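Long-range contacts in ribosomal large subunit pseudouridine synthase D (Escherichia coli, PDB 1PRZ), which converts specific uridines of 23S ribosomal RNA, those at positions 1911, 1915 and 1917, into pseudouridine, as a member of the RluA family: residues D67-M72 against F200-L205; Y97-I102 against H171-D176; E113-H118 against K132-H137. All blocks are in the same frame, centred on the assembly; numbering follows the deposited sequence.

Contact 1: D67-M72 against F200-L205; sequences DTTGLM and FDRQAL
The guanidinium of Arg-202 has a methyl on one face and two carbonyl oxygens at its rim. CG2 of Thr-69 sits 3.6 Å from CZ of Arg-202, offset toward the rim, the two side chains crossing at about a right angle. At the edge, NH2 of Arg-202 reaches Asp-67 O at 2.9 Å, slightly tilted from the guanidinium plane, and in plane the same NH2 of Arg-202 meets Leu-205 O of its own segment at 3.0 Å. With CG between backbone N and carbonyl carbon (chi1 71°) and the chain extended to NE, Arg-202 lies along Asp-67, CB against CB, before its head arrives at Thr-69. NH1 adds a weak bond to Thr-69 OG1, whose stronger partner is His-206 ND1, while NE pairs with Asp-230.

The amide of Gln-203 works from another direction: Thr-68 OG1 donates to a lone pair of Gln-203 OE1 at 3.2 Å, in the carbonyl plane, and a water on Asp-67 N donates to that same oxygen. A second water ties Asp-67 OD2 to Asp-201 O, OD1 accepting from Asp-27 N. Thr-68 CG2 packs on Leu-205 CG at 3.9 Å.

The turn thus closely follows Asp-65, probably the catalytic residue, and a buried arginine, probably charge-balanced by Asp-230, ties its backbone to the start of strand 205-213.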
ATOM      1  N   ASP A  67       6.299  -4.760   2.681  1.00 22.14           N
ATOM      2  CA  ASP A  67       6.965  -3.856   1.787  1.00 21.89           C
ATOM      3  C   ASP A  67       6.077  -2.852   1.052  1.00 21.62           C
ATOM      4  O   ASP A  67       6.420  -2.373  -0.051  1.00 21.49           O
ATOM      5  CB  ASP A  67       7.827  -4.657   0.800  1.00 22.44           C
ATOM      6  CG  ASP A  67       9.084  -5.263   1.469  1.00 22.95           C
ATOM      7  OD1 ASP A  67       9.577  -4.703   2.484  1.00 23.14           O
ATOM      8  OD2 ASP A  67       9.589  -6.291   0.956  1.00 23.24           O
ATOM      9  N   THR A  68       4.904  -2.590   1.630  1.00 21.02           N
ATOM     10  CA  THR A  68       4.053  -1.541   1.113  1.00 20.40           C
ATOM     11  C   THR A  68       4.259  -0.399   2.133  1.00 20.08           C
ATOM     12  O   THR A  68       4.282  -0.631   3.355  1.00 19.93           O
ATOM     13  CB  THR A  68       2.581  -1.933   1.079  1.00 20.32           C
ATOM     14  OG1 THR A  68       2.388  -2.944   0.083  1.00 20.09           O
ATOM     15  CG2 THR A  68       1.726  -0.686   0.703  1.00 20.26           C
ATOM     16  N   THR A  69       4.413   0.828   1.651  1.00 19.65           N
ATOM     17  CA  THR A  69       4.654   1.963   2.541  1.00 19.21           C
ATOM     18  C   THR A  69       3.391   2.790   2.780  1.00 19.16           C
ATOM     19  O   THR A  69       2.438   2.707   2.001  1.00 18.85           O
ATOM     20  CB  THR A  69       5.687   2.893   1.931  1.00 19.08           C
ATOM     21  OG1 THR A  69       5.314   3.165   0.564  1.00 19.33           O
ATOM     22  CG2 THR A  69       7.086   2.226   1.927  1.00 18.92           C
ATOM     23  N   GLY A  70       3.384   3.618   3.816  1.00 18.99           N
ATOM     24  CA  GLY A  70       2.210   4.452   3.980  1.00 19.05           C
ATOM     25  C   GLY A  70       1.342   4.447   5.218  1.00 19.30           C
ATOM     26  O   GLY A  70       1.629   3.775   6.228  1.00 19.24           O
ATOM     27  N   LEU A  71       0.213   5.146   5.084  1.00 19.56           N
ATOM     28  CA  LEU A  71      -0.699   5.373   6.206  1.00 19.94           C
ATOM     29  C   LEU A  71      -1.480   4.203   6.736  1.00 20.28           C
ATOM     30  O   LEU A  71      -2.007   3.374   5.981  1.00 20.26           O
ATOM     31  CB  LEU A  71      -1.688   6.517   5.867  1.00 19.69           C
ATOM     32  CG  LEU A  71      -1.013   7.826   5.415  1.00 19.86           C
ATOM     33  CD1 LEU A  71      -2.080   8.793   4.804  1.00 19.89           C
ATOM     34  CD2 LEU A  71      -0.280   8.486   6.616  1.00 19.87           C
HETATM   35  N   MSE A  72      -1.576   4.181   8.063  1.00 20.81           N
HETATM   36  CA  MSE A  72      -2.351   3.198   8.788  1.00 21.44           C
HETATM   37  C   MSE A  72      -2.887   3.929  10.020  1.00 21.35           C
HETATM   38  O   MSE A  72      -2.170   4.789  10.588  1.00 21.27           O
HETATM   39  CB  MSE A  72      -1.476   2.054   9.280  1.00 22.59           C
HETATM   40  CG  MSE A  72      -1.226   0.946   8.327  1.00 23.96           C
HETATM   41 SE   MSE A  72       0.088  -0.190   9.199  1.00 26.31          SE
HETATM   42  CE  MSE A  72      -0.918  -0.672  10.819  1.00 25.22           C
ATOM     43  N   PHE A 200      14.729  -1.635  -8.092  1.00 28.24           N
ATOM     44  CA  PHE A 200      13.491  -1.372  -7.315  1.00 27.39           C
ATOM     45  C   PHE A 200      12.934  -2.725  -6.870  1.00 26.78           C
ATOM     46  O   PHE A 200      12.323  -3.428  -7.646  1.00 26.72           O
ATOM     47  CB  PHE A 200      12.471  -0.614  -8.179  1.00 27.25           C
ATOM     48  CG  PHE A 200      11.424   0.084  -7.372  1.00 27.09           C
ATOM     49  CD1 PHE A 200      11.667   1.342  -6.824  1.00 26.92           C
ATOM     50  CD2 PHE A 200      10.232  -0.570  -7.068  1.00 26.96           C
ATOM     51  CE1 PHE A 200      10.735   1.937  -5.974  1.00 27.04           C
ATOM     52  CE2 PHE A 200       9.302   0.000  -6.229  1.00 26.88           C
ATOM     53  CZ  PHE A 200       9.545   1.257  -5.674  1.00 26.91           C
ATOM     54  N   ASP A 201      13.145  -3.092  -5.614  1.00 26.17           N
ATOM     55  CA  ASP A 201      12.750  -4.435  -5.162  1.00 25.59           C
ATOM     56  C   ASP A 201      11.585  -4.640  -4.190  1.00 24.87           C
ATOM     57  O   ASP A 201      11.674  -5.459  -3.261  1.00 24.84           O
ATOM     58  CB  ASP A 201      13.993  -5.155  -4.606  1.00 26.01           C
ATOM     59  CG  ASP A 201      14.497  -4.529  -3.328  1.00 26.47           C
ATOM     60  OD1 ASP A 201      14.263  -3.326  -3.080  1.00 26.69           O
ATOM     61  OD2 ASP A 201      15.163  -5.241  -2.552  1.00 27.07           O
ATOM     62  N   ARG A 202      10.510  -3.888  -4.401  1.00 24.00           N
ATOM     63  CA  ARG A 202       9.295  -4.061  -3.621  1.00 22.97           C
ATOM     64  C   ARG A 202       8.172  -3.606  -4.547  1.00 22.63           C
ATOM     65  O   ARG A 202       8.444  -2.881  -5.513  1.00 22.55           O
ATOM     66  CB  ARG A 202       9.294  -3.182  -2.379  1.00 22.56           C
ATOM     67  CG  ARG A 202       9.113  -1.654  -2.631  1.00 21.79           C
ATOM     68  CD  ARG A 202       9.191  -0.840  -1.307  1.00 21.02           C
ATOM     69  NE  ARG A 202       8.869   0.577  -1.481  1.00 20.14           N
ATOM     70  CZ  ARG A 202       7.622   1.082  -1.462  1.00 20.21           C
ATOM     71  NH1 ARG A 202       7.431   2.388  -1.645  1.00 20.02           N
ATOM     72  NH2 ARG A 202       6.566   0.294  -1.252  1.00 19.46           N
ATOM     73  N   GLN A 203       6.937  -4.027  -4.265  1.00 22.18           N
ATOM     74  CA  GLN A 203       5.775  -3.564  -5.030  1.00 21.58           C
ATOM     75  C   GLN A 203       5.865  -2.026  -5.021  1.00 20.92           C
ATOM     76  O   GLN A 203       6.071  -1.430  -3.950  1.00 20.50           O
ATOM     77  CB  GLN A 203       4.434  -3.801  -4.322  1.00 22.23           C
ATOM     78  CG  GLN A 203       4.123  -5.098  -3.646  1.00 23.57           C
ATOM     79  CD  GLN A 203       4.870  -5.347  -2.365  1.00 23.35           C
ATOM     80  OE1 GLN A 203       4.460  -5.002  -1.233  1.00 24.16           O
ATOM     81  NE2 GLN A 203       5.958  -5.980  -2.534  1.00 23.96           N
ATOM     82  N   ALA A 204       5.676  -1.390  -6.177  1.00 20.12           N
ATOM     83  CA  ALA A 204       5.673   0.088  -6.244  1.00 19.69           C
ATOM     84  C   ALA A 204       4.264   0.473  -5.769  1.00 19.31           C
ATOM     85  O   ALA A 204       3.392   0.801  -6.574  1.00 19.28           O
ATOM     86  CB  ALA A 204       5.893   0.557  -7.685  1.00 19.27           C
ATOM     87  N   LEU A 205       4.047   0.411  -4.468  1.00 19.00           N
ATOM     88  CA  LEU A 205       2.730   0.683  -3.905  1.00 18.76           C
ATOM     89  C   LEU A 205       2.875   1.483  -2.607  1.00 18.72           C
ATOM     90  O   LEU A 205       3.694   1.127  -1.746  1.00 18.57           O
ATOM     91  CB  LEU A 205       2.020  -0.657  -3.620  1.00 18.67           C
ATOM     92  CG  LEU A 205       0.613  -0.579  -3.032  1.00 18.66           C
ATOM     93  CD1 LEU A 205      -0.314   0.170  -3.990  1.00 18.43           C
ATOM     94  CD2 LEU A 205       0.082  -1.991  -2.822  1.00 18.49           C
TER
HETATM   95  O   HOH W   1       5.127  -6.790   1.271  1.00 28.08           O
HETATM   96  O   HOH W   2       9.882  -6.964  -1.551  1.00 31.80           O

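Contact 2: Y97-I102 against H171-D176; sequences YEAVAI and HPLVGD
A single beta bridge between Ala-101 and Leu-173 joins the C-terminal end of strand 94-102, an inner strand of the seven-stranded antiparallel sheet of the pseudouridine synthase fold, between 147-154 and 205-213, to the loop after helix 161-168. The backbone bonds lie around it: Ile-102 N donates to Pro-172 O at 2.9 Å, nearly straight at 174°, and Val-174 N donates to Val-100 O at 3.0 Å. The loop runs at a steep angle to the strand, 108° between the two short pieces, so the pairing goes no further. From the bridge residue Leu-173 to Asp-176 the chain makes a type II turn, with Gly-175 at positive phi, and the carboxylate of Asp-176 is held by Arg-163 of the helix.

His-171 adds a side-chain bond past the bridge. ND1 of His-171 donates its N-H to Ile-102 O at 3.0 Å; the oxygen lies exactly in the ring plane and the nitrogen in the carbonyl plane, so ring and peptide meet edge on.

Two apolar groups flank this backbone pairing. In one, CD2 of Leu-173 lies 4.0 Å from CB of Ala-99 and 4.0 Å from CB of Ala-101; this leucine also meets Ile-162 and Met-166, joining strand, loop and helix 161-168. In the other, Val-174 lies side by side with Val-100, Val-174 CG2 to Val-100 CG1 3.7 Å, both side chains pointing the same way, and the same CG2 touches Ile-102 CG2. In Ile-102, chi1 of 69° folds CG1 back over its own backbone and turns it against Pro-172, CG1 to CD 3.6 Å, with CD1 also near CD and CG, the side chains crossing at a slant.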
ATOM      1  N   TYR A  97      -4.242   4.902  -2.655  1.00 23.16           N
ATOM      2  CA  TYR A  97      -2.884   4.446  -2.911  1.00 22.83           C
ATOM      3  C   TYR A  97      -2.335   5.011  -4.181  1.00 22.36           C
ATOM      4  O   TYR A  97      -3.101   5.324  -5.083  1.00 21.98           O
ATOM      5  CB  TYR A  97      -2.849   2.941  -3.111  1.00 23.08           C
ATOM      6  CG  TYR A  97      -3.057   2.142  -1.879  1.00 23.51           C
ATOM      7  CD1 TYR A  97      -1.973   1.523  -1.268  1.00 23.81           C
ATOM      8  CD2 TYR A  97      -4.343   1.962  -1.333  1.00 23.89           C
ATOM      9  CE1 TYR A  97      -2.146   0.721  -0.137  1.00 24.22           C
ATOM     10  CE2 TYR A  97      -4.522   1.160  -0.190  1.00 24.19           C
ATOM     11  CZ  TYR A  97      -3.414   0.546   0.384  1.00 24.29           C
ATOM     12  OH  TYR A  97      -3.534  -0.310   1.457  1.00 24.99           O
ATOM     13  N   GLU A  98      -1.015   5.164  -4.227  1.00 22.06           N
ATOM     14  CA  GLU A  98      -0.339   5.562  -5.455  1.00 21.95           C
ATOM     15  C   GLU A  98       0.495   4.309  -5.813  1.00 21.54           C
ATOM     16  O   GLU A  98       1.074   3.667  -4.935  1.00 20.93           O
ATOM     17  CB  GLU A  98       0.598   6.740  -5.249  1.00 22.69           C
ATOM     18  CG  GLU A  98       1.274   7.090  -6.539  1.00 24.01           C
ATOM     19  CD  GLU A  98       1.315   8.575  -6.803  1.00 24.87           C
ATOM     20  OE1 GLU A  98       0.277   9.274  -6.634  1.00 25.27           O
ATOM     21  OE2 GLU A  98       2.405   9.042  -7.202  1.00 25.70           O
ATOM     22  N   ALA A  99       0.555   3.983  -7.098  1.00 21.07           N
ATOM     23  CA  ALA A  99       1.263   2.796  -7.524  1.00 21.03           C
ATOM     24  C   ALA A  99       1.836   3.016  -8.900  1.00 21.02           C
ATOM     25  O   ALA A  99       1.391   3.894  -9.643  1.00 20.87           O
ATOM     26  CB  ALA A  99       0.285   1.592  -7.585  1.00 20.82           C
ATOM     27  N   VAL A 100       2.818   2.189  -9.233  1.00 21.10           N
ATOM     28  CA  VAL A 100       3.389   2.225 -10.565  1.00 21.26           C
ATOM     29  C   VAL A 100       3.223   0.808 -11.083  1.00 21.60           C
ATOM     30  O   VAL A 100       3.695  -0.150 -10.455  1.00 21.35           O
ATOM     31  CB  VAL A 100       4.870   2.607 -10.576  1.00 21.27           C
ATOM     32  CG1 VAL A 100       5.358   2.571 -12.018  1.00 21.16           C
ATOM     33  CG2 VAL A 100       5.057   4.045  -9.967  1.00 21.26           C
ATOM     34  N   ALA A 101       2.497   0.671 -12.196  1.00 22.03           N
ATOM     35  CA  ALA A 101       2.236  -0.642 -12.780  1.00 22.63           C
ATOM     36  C   ALA A 101       2.994  -0.845 -14.095  1.00 23.18           C
ATOM     37  O   ALA A 101       3.319   0.113 -14.809  1.00 23.06           O
ATOM     38  CB  ALA A 101       0.737  -0.829 -13.004  1.00 22.64           C
ATOM     39  N   ILE A 102       3.277  -2.096 -14.419  1.00 23.84           N
ATOM     40  CA  ILE A 102       3.994  -2.359 -15.651  1.00 24.64           C
ATOM     41  C   ILE A 102       3.016  -2.257 -16.798  1.00 25.09           C
ATOM     42  O   ILE A 102       1.817  -2.569 -16.669  1.00 25.07           O
ATOM     43  CB  ILE A 102       4.644  -3.784 -15.688  1.00 24.87           C
ATOM     44  CG1 ILE A 102       3.539  -4.835 -15.780  1.00 25.22           C
ATOM     45  CG2 ILE A 102       5.553  -3.998 -14.461  1.00 24.84           C
ATOM     46  CD1 ILE A 102       3.921  -6.083 -16.571  1.00 25.53           C
ATOM     47  N   HIS A 171      -1.484  -5.929 -15.541  1.00 23.97           N
ATOM     48  CA  HIS A 171      -0.602  -4.847 -15.171  1.00 23.31           C
ATOM     49  C   HIS A 171      -0.101  -4.957 -13.736  1.00 22.85           C
ATOM     50  O   HIS A 171      -0.447  -4.112 -12.900  1.00 22.74           O
ATOM     51  CB  HIS A 171      -1.349  -3.525 -15.379  1.00 23.44           C
ATOM     52  CG  HIS A 171      -1.781  -3.316 -16.797  1.00 23.59           C
ATOM     53  ND1 HIS A 171      -0.886  -2.987 -17.798  1.00 23.79           N
ATOM     54  CD2 HIS A 171      -2.984  -3.474 -17.406  1.00 23.65           C
ATOM     55  CE1 HIS A 171      -1.515  -2.957 -18.962  1.00 23.84           C
ATOM     56  NE2 HIS A 171      -2.789  -3.251 -18.752  1.00 23.88           N
ATOM     57  N   PRO A 172       0.700  -6.009 -13.423  1.00 22.36           N
ATOM     58  CA  PRO A 172       1.198  -6.113 -12.036  1.00 21.84           C
ATOM     59  C   PRO A 172       2.088  -4.904 -11.693  1.00 21.47           C
ATOM     60  O   PRO A 172       2.577  -4.199 -12.556  1.00 21.29           O
ATOM     61  CB  PRO A 172       1.959  -7.442 -12.021  1.00 22.02           C
ATOM     62  CG  PRO A 172       2.388  -7.645 -13.506  1.00 22.19           C
ATOM     63  CD  PRO A 172       1.197  -7.122 -14.273  1.00 22.20           C
ATOM     64  N   LEU A 173       2.271  -4.654 -10.417  1.00 21.07           N
ATOM     65  CA  LEU A 173       3.065  -3.522 -10.011  1.00 20.85           C
ATOM     66  C   LEU A 173       4.540  -3.778 -10.235  1.00 20.96           C
ATOM     67  O   LEU A 173       4.986  -4.910 -10.106  1.00 20.89           O
ATOM     68  CB  LEU A 173       2.803  -3.229  -8.533  1.00 20.45           C
ATOM     69  CG  LEU A 173       1.311  -3.013  -8.230  1.00 20.26           C
ATOM     70  CD1 LEU A 173       1.119  -2.476  -6.779  1.00 20.08           C
ATOM     71  CD2 LEU A 173       0.748  -1.994  -9.202  1.00 20.03           C
ATOM     72  N   VAL A 174       5.263  -2.715 -10.578  1.00 21.15           N
ATOM     73  CA  VAL A 174       6.715  -2.733 -10.749  1.00 21.57           C
ATOM     74  C   VAL A 174       7.315  -3.192  -9.405  1.00 21.98           C
ATOM     75  O   VAL A 174       6.874  -2.761  -8.332  1.00 21.76           O
ATOM     76  CB  VAL A 174       7.241  -1.304 -11.047  1.00 21.52           C
ATOM     77  CG1 VAL A 174       8.765  -1.242 -10.959  1.00 21.48           C
ATOM     78  CG2 VAL A 174       6.765  -0.846 -12.424  1.00 21.59           C
ATOM     79  N   GLY A 175       8.311  -4.079  -9.479  1.00 22.37           N
ATOM     80  CA  GLY A 175       9.009  -4.550  -8.294  1.00 22.97           C
ATOM     81  C   GLY A 175       8.340  -5.588  -7.407  1.00 23.40           C
ATOM     82  O   GLY A 175       8.928  -6.018  -6.413  1.00 23.40           O
ATOM     83  N   ASP A 176       7.120  -5.986  -7.757  1.00 23.79           N
ATOM     84  CA  ASP A 176       6.365  -6.950  -6.970  1.00 24.32           C
ATOM     85  C   ASP A 176       7.097  -8.290  -7.112  1.00 25.01           C
ATOM     86  O   ASP A 176       7.086  -8.876  -8.187  1.00 24.92           O
ATOM     87  CB  ASP A 176       4.949  -7.089  -7.525  1.00 23.87           C
ATOM     88  CG  ASP A 176       4.005  -7.765  -6.551  1.00 23.67           C
ATOM     89  OD1 ASP A 176       4.413  -8.802  -5.935  1.00 23.28           O
ATOM     90  OD2 ASP A 176       2.861  -7.251  -6.400  1.00 23.06           O
TER

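Contact 3: E113-H118 against K132-H137; sequences EPISRH and KPAVTH
Lys-132 meets Ile-115 as an antiparallel hydrogen-bonded pair, a single bridge: Lys-132 N donates to Ile-115 O at 2.9 Å, coming from above the carbonyl plane, and Ile-115 N donates back to Lys-132 O at 2.9 Å. Lys-132 O also takes a CA-H...O contact from Pro-114 CA, 3.2 Å away. The aliphatic start of the lysine chain, CB and CG, runs beside Ile-115 O.

At Pro-133 the chain comes nearest to Pro-114, CA to CA 4.1 Å, although the CB of Pro-133 points away from Pro-114's segment; its carbonyl is bonded by Arg-158. The Ile-115/Lys-132 bridge pairs strand 109-117 with the residues just before strand 135-143, its neighbour in the seven-stranded antiparallel sheet.

Ala-134 turns its methyl toward the first segment. CD1 of Ile-115 lies 3.6 Å from CB of Ala-134, reached because CG1 sits beside the backbone N (chi1 -59°) and the chain then extends (chi2 174°). The isoleucine also packs on Val-164 and His-165 of helix 161-168. Ala-134 O accepts a weak, bent bond from Glu-113 N at 3.1 Å, N-H...O 131°, and a further weak one from His-165.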
ATOM      1  N   GLU A 113     -13.645  -8.366  -8.732  1.00 32.18           N
ATOM      2  CA  GLU A 113     -13.460  -9.816  -8.857  1.00 32.43           C
ATOM      3  C   GLU A 113     -13.077 -10.352  -7.486  1.00 32.55           C
ATOM      4  O   GLU A 113     -12.182  -9.804  -6.840  1.00 32.47           O
ATOM      5  CB  GLU A 113     -12.336 -10.107  -9.842  1.00 32.70           C
ATOM      6  CG  GLU A 113     -12.483  -9.429 -11.207  1.00 33.17           C
ATOM      7  CD  GLU A 113     -13.516 -10.093 -12.104  1.00 33.51           C
ATOM      8  OE1 GLU A 113     -14.071 -11.151 -11.710  1.00 33.85           O
ATOM      9  OE2 GLU A 113     -13.772  -9.561 -13.211  1.00 33.79           O
ATOM     10  N   PRO A 114     -13.728 -11.441  -7.026  1.00 32.65           N
ATOM     11  CA  PRO A 114     -13.436 -12.026  -5.707  1.00 32.76           C
ATOM     12  C   PRO A 114     -11.995 -12.544  -5.586  1.00 32.87           C
ATOM     13  O   PRO A 114     -11.344 -12.865  -6.576  1.00 32.71           O
ATOM     14  CB  PRO A 114     -14.470 -13.154  -5.575  1.00 32.82           C
ATOM     15  CG  PRO A 114     -15.533 -12.801  -6.585  1.00 32.85           C
ATOM     16  CD  PRO A 114     -14.735 -12.242  -7.735  1.00 32.77           C
ATOM     17  N   ILE A 115     -11.518 -12.606  -4.355  1.00 33.09           N
ATOM     18  CA  ILE A 115     -10.168 -13.060  -4.083  1.00 33.41           C
ATOM     19  C   ILE A 115     -10.068 -14.156  -3.004  1.00 33.69           C
ATOM     20  O   ILE A 115     -10.706 -14.098  -1.946  1.00 33.66           O
ATOM     21  CB  ILE A 115      -9.279 -11.875  -3.625  1.00 33.34           C
ATOM     22  CG1 ILE A 115      -9.250 -10.785  -4.701  1.00 33.28           C
ATOM     23  CG2 ILE A 115      -7.865 -12.360  -3.352  1.00 33.38           C
ATOM     24  CD1 ILE A 115      -8.528  -9.541  -4.265  1.00 33.22           C
ATOM     25  N   SER A 116      -9.229 -15.143  -3.280  1.00 33.97           N
ATOM     26  CA  SER A 116      -8.997 -16.209  -2.321  1.00 34.34           C
ATOM     27  C   SER A 116      -7.544 -16.662  -2.475  1.00 34.53           C
ATOM     28  O   SER A 116      -6.816 -16.180  -3.346  1.00 34.42           O
ATOM     29  CB  SER A 116      -9.985 -17.362  -2.567  1.00 34.46           C
ATOM     30  OG  SER A 116     -10.058 -17.725  -3.937  1.00 34.76           O
ATOM     31  N   ARG A 117      -7.119 -17.579  -1.618  1.00 34.82           N
ATOM     32  CA  ARG A 117      -5.755 -18.067  -1.696  1.00 35.21           C
ATOM     33  C   ARG A 117      -5.489 -18.826  -2.973  1.00 35.43           C
ATOM     34  O   ARG A 117      -6.326 -19.582  -3.444  1.00 35.53           O
ATOM     35  CB  ARG A 117      -5.450 -18.969  -0.493  1.00 35.27           C
ATOM     36  CG  ARG A 117      -5.538 -18.221   0.819  1.00 35.40           C
ATOM     37  CD  ARG A 117      -4.715 -18.855   1.877  1.00 35.54           C
ATOM     38  NE  ARG A 117      -3.345 -19.159   1.458  1.00 35.51           N
ATOM     39  CZ  ARG A 117      -2.435 -19.643   2.303  1.00 35.40           C
ATOM     40  NH1 ARG A 117      -2.781 -19.845   3.571  1.00 35.29           N
ATOM     41  NH2 ARG A 117      -1.210 -19.946   1.893  1.00 35.20           N
ATOM     42  N   HIS A 118      -4.326 -18.611  -3.562  1.00 35.71           N
ATOM     43  CA  HIS A 118      -3.985 -19.379  -4.740  1.00 36.00           C
ATOM     44  C   HIS A 118      -3.925 -20.815  -4.171  1.00 36.20           C
ATOM     45  O   HIS A 118      -3.339 -21.055  -3.109  1.00 36.08           O
ATOM     46  CB  HIS A 118      -2.630 -18.940  -5.264  1.00 36.16           C
ATOM     47  CG  HIS A 118      -2.282 -19.528  -6.593  1.00 36.43           C
ATOM     48  ND1 HIS A 118      -2.257 -20.890  -6.822  1.00 36.50           N
ATOM     49  CD2 HIS A 118      -1.927 -18.940  -7.760  1.00 36.56           C
ATOM     50  CE1 HIS A 118      -1.899 -21.114  -8.076  1.00 36.63           C
ATOM     51  NE2 HIS A 118      -1.694 -19.947  -8.666  1.00 36.67           N
ATOM     52  N   LYS A 132     -13.563 -14.084  -1.674  1.00 37.91           N
ATOM     53  CA  LYS A 132     -14.221 -13.006  -0.946  1.00 37.03           C
ATOM     54  C   LYS A 132     -14.402 -11.806  -1.921  1.00 36.22           C
ATOM     55  O   LYS A 132     -13.439 -11.392  -2.591  1.00 36.14           O
ATOM     56  CB  LYS A 132     -13.349 -12.559   0.242  1.00 37.45           C
ATOM     57  CG  LYS A 132     -12.864 -13.635   1.228  1.00 37.90           C
ATOM     58  CD  LYS A 132     -12.035 -12.983   2.375  1.00 38.22           C
ATOM     59  CE  LYS A 132     -11.711 -13.932   3.560  1.00 38.51           C
ATOM     60  NZ  LYS A 132     -10.721 -15.024   3.242  1.00 38.71           N
ATOM     61  N   PRO A 133     -15.632 -11.240  -2.024  1.00 35.26           N
ATOM     62  CA  PRO A 133     -15.794 -10.105  -2.945  1.00 34.35           C
ATOM     63  C   PRO A 133     -14.736  -9.031  -2.745  1.00 33.36           C
ATOM     64  O   PRO A 133     -14.385  -8.679  -1.622  1.00 33.27           O
ATOM     65  CB  PRO A 133     -17.229  -9.589  -2.651  1.00 34.60           C
ATOM     66  CG  PRO A 133     -17.581 -10.192  -1.262  1.00 34.86           C
ATOM     67  CD  PRO A 133     -16.918 -11.578  -1.384  1.00 35.11           C
ATOM     68  N   ALA A 134     -14.233  -8.499  -3.850  1.00 32.32           N
ATOM     69  CA  ALA A 134     -13.210  -7.468  -3.762  1.00 31.09           C
ATOM     70  C   ALA A 134     -13.414  -6.467  -4.893  1.00 30.21           C
ATOM     71  O   ALA A 134     -13.674  -6.834  -6.041  1.00 30.13           O
ATOM     72  CB  ALA A 134     -11.830  -8.095  -3.843  1.00 30.97           C
ATOM     73  N   VAL A 135     -13.292  -5.194  -4.555  1.00 29.24           N
ATOM     74  CA  VAL A 135     -13.494  -4.134  -5.524  1.00 28.21           C
ATOM     75  C   VAL A 135     -12.377  -3.105  -5.333  1.00 27.47           C
ATOM     76  O   VAL A 135     -12.159  -2.600  -4.220  1.00 27.33           O
ATOM     77  CB  VAL A 135     -14.876  -3.433  -5.302  1.00 28.25           C
ATOM     78  CG1 VAL A 135     -15.068  -2.299  -6.318  1.00 28.20           C
ATOM     79  CG2 VAL A 135     -16.026  -4.442  -5.453  1.00 28.28           C
ATOM     80  N   THR A 136     -11.667  -2.831  -6.428  1.00 26.52           N
ATOM     81  CA  THR A 136     -10.588  -1.858  -6.447  1.00 25.62           C
ATOM     82  C   THR A 136     -10.866  -0.870  -7.562  1.00 25.21           C
ATOM     83  O   THR A 136     -11.133  -1.274  -8.689  1.00 25.14           O
ATOM     84  CB  THR A 136      -9.228  -2.500  -6.781  1.00 25.50           C
ATOM     85  OG1 THR A 136      -8.891  -3.457  -5.779  1.00 25.00           O
ATOM     86  CG2 THR A 136      -8.133  -1.405  -6.866  1.00 25.21           C
ATOM     87  N   HIS A 137     -10.789   0.416  -7.253  1.00 24.78           N
ATOM     88  CA  HIS A 137     -11.020   1.457  -8.269  1.00 24.52           C
ATOM     89  C   HIS A 137      -9.670   2.068  -8.577  1.00 24.23           C
ATOM     90  O   HIS A 137      -8.888   2.301  -7.651  1.00 24.10           O
ATOM     91  CB  HIS A 137     -11.948   2.562  -7.733  1.00 24.51           C
ATOM     92  CG  HIS A 137     -13.295   2.057  -7.322  1.00 24.59           C
ATOM     93  ND1 HIS A 137     -14.154   1.454  -8.213  1.00 24.46           N
ATOM     94  CD2 HIS A 137     -13.894   1.988  -6.106  1.00 24.54           C
ATOM     95  CE1 HIS A 137     -15.227   1.026  -7.565  1.00 24.44           C
ATOM     96  NE2 HIS A 137     -15.096   1.337  -6.288  1.00 24.46           N
TER

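How the contacts relate
Contacts 1 and 2 adjoin, their centres about 10 Å apart. Ala-204 joins them: Ala-204 N lies 2.8 Å from Val-174 O and Ala-204 O lies 3.1 Å from Val-100 N, both probable hydrogen bonds, while Leu-205 packs on Tyr-97. Contact 3 stands off, its centre about 20 Å from that of contact 1 and about 17 Å from that of contact 2, touching neither, although strands 94-102 and 109-117 belong to one sheet and helix 161-168 meets side chains of contacts 2 and 3. Side chain to side chain, Thr-68 of contact 1 is about 4 Å, Leu-173 of contact 2 about 8 Å and Ile-115 of contact 3 about 11 Å from Asp-65, probably the catalytic residue.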